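Oligopeptide-binding protein oppA (Lactococcus lactis, PDB 3DRF) captures extracellular oligopeptides in a voluminous binding cavity and serves as the receptor of the OppABCDF ABC transporter that takes them up. Local coordinates at residues I508-A511 with K512-N515. Residues are numbered along the deposited sequence; the frame is centred on the assembly and turned at random. Where two conformers were deposited one is given.
Sequences IDSA and KSEN
Ser-510 meets the backbone amides of Lys-512 and Ser-513 in a local turn contact in the loop joining helix 499-508 to helix 516-533, where residues 512-514 form a short 3-10 turn. It is a worked example of a serine whose hydroxyl and carbonyl both meet amides of the turn that follows. With chi1 at 75°, OG of Ser-510 sits between the backbone N and carbonyl carbon of its own residue, which brings it near those amides. Two weak bonds reach this oxygen, from Lys-512 N at 3.3 Å and from Ser-513 N at 3.5 Å; the latter amide also makes a weak, bent bond to Ser-510 O (3.0 Å). Straighter is Glu-514 N to Ala-511 O, 3.1 Å with an angle of 160° at the hydrogen, the donor standing above the carbonyl plane. The same carbonyl oxygen accepts a water at 2.8 Å; in the conformer described, that water also donates to Glu-514 OE2, linking the acid to the backbone. Ser-513 CB comes within 3.1 Å of Ile-508 O, which also accepts a hydrogen bond from Arg-519 NE. Asp-509 pairs with Arg-519 and is held by Tyr-189 and Ser-480. Past the turn, Asn-515 N-caps helix 516-533 through OD1 to Thr-517 N. The one well-aligned bond between the two segments, at Ala-511 O, is thus joined by weak ones at Ser-510, while bonds of both serine hydroxyls to Asp-507 O tie the turn to the preceding helix.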
# COMPACT_ATOMS: atom_id res chain seq x y z
N ILE A 508 -3.57 1.22 20.01
CA ILE A 508 -4.43 0.42 19.13
C ILE A 508 -4.05 -1.07 19.12
O ILE A 508 -4.88 -1.93 19.02
CB ILE A 508 -4.41 1.05 17.72
CG1 ILE A 508 -5.33 2.30 17.70
CG2 ILE A 508 -4.80 0.01 16.63
CD1 ILE A 508 -5.06 3.26 16.47
N ASP A 509 -2.76 -1.31 19.24
CA ASP A 509 -2.23 -2.69 19.15
C ASP A 509 -1.76 -3.23 20.50
O ASP A 509 -1.19 -4.25 20.56
CB ASP A 509 -1.08 -2.81 18.08
CG ASP A 509 -1.56 -2.58 16.66
OD1 ASP A 509 -2.72 -2.77 16.40
OD2 ASP A 509 -0.75 -2.18 15.88
N SER A 510 -2.06 -2.53 21.57
CA SER A 510 -1.66 -2.94 22.91
C SER A 510 -2.51 -4.14 23.45
O SER A 510 -3.53 -4.47 22.92
CB SER A 510 -1.80 -1.74 23.88
OG SER A 510 -3.14 -1.46 24.21
N ALA A 511 -1.99 -4.70 24.54
CA ALA A 511 -2.69 -5.77 25.27
C ALA A 511 -4.07 -5.30 25.75
O ALA A 511 -4.96 -6.05 25.72
CB ALA A 511 -1.81 -6.27 26.49
N LYS A 512 -4.19 -4.00 26.08
CA LYS A 512 -5.52 -3.47 26.48
C LYS A 512 -6.52 -3.54 25.32
O LYS A 512 -7.66 -3.71 25.53
CB LYS A 512 -5.39 -2.02 26.99
CG LYS A 512 -4.64 -1.94 28.34
CD LYS A 512 -4.39 -0.43 28.78
CE LYS A 512 -3.44 -0.36 29.96
NZ LYS A 512 -3.33 1.01 30.53
N SER A 513 -6.02 -3.40 24.09
CA SER A 513 -6.84 -3.47 22.87
C SER A 513 -7.30 -4.91 22.49
O SER A 513 -7.93 -5.07 21.53
CB SER A 513 -6.11 -2.79 21.68
OG SER A 513 -6.39 -1.38 21.79
N GLU A 514 -6.96 -5.89 23.33
CA GLU A 514 -7.60 -7.19 23.25
C GLU A 514 -9.07 -7.16 23.72
O GLU A 514 -9.77 -8.14 23.53
CB GLU A 514 -6.78 -8.23 24.02
CG GLU A 514 -5.36 -8.37 23.46
CD GLU A 514 -4.79 -9.76 23.61
OE1 GLU A 514 -5.08 -10.61 22.74
OE2 GLU A 514 -4.04 -10.00 24.57
N ASN A 515 -9.49 -6.07 24.37
CA ASN A 515 -10.92 -5.73 24.57
C ASN A 515 -11.32 -4.80 23.38
O ASN A 515 -10.85 -3.69 23.31
CB ASN A 515 -11.13 -5.04 25.92
CG ASN A 515 -12.57 -4.61 26.13
OD1 ASN A 515 -13.35 -4.58 25.24
ND2 ASN A 515 -12.88 -4.26 27.38
O HOH W 1 -4.64 -8.60 26.94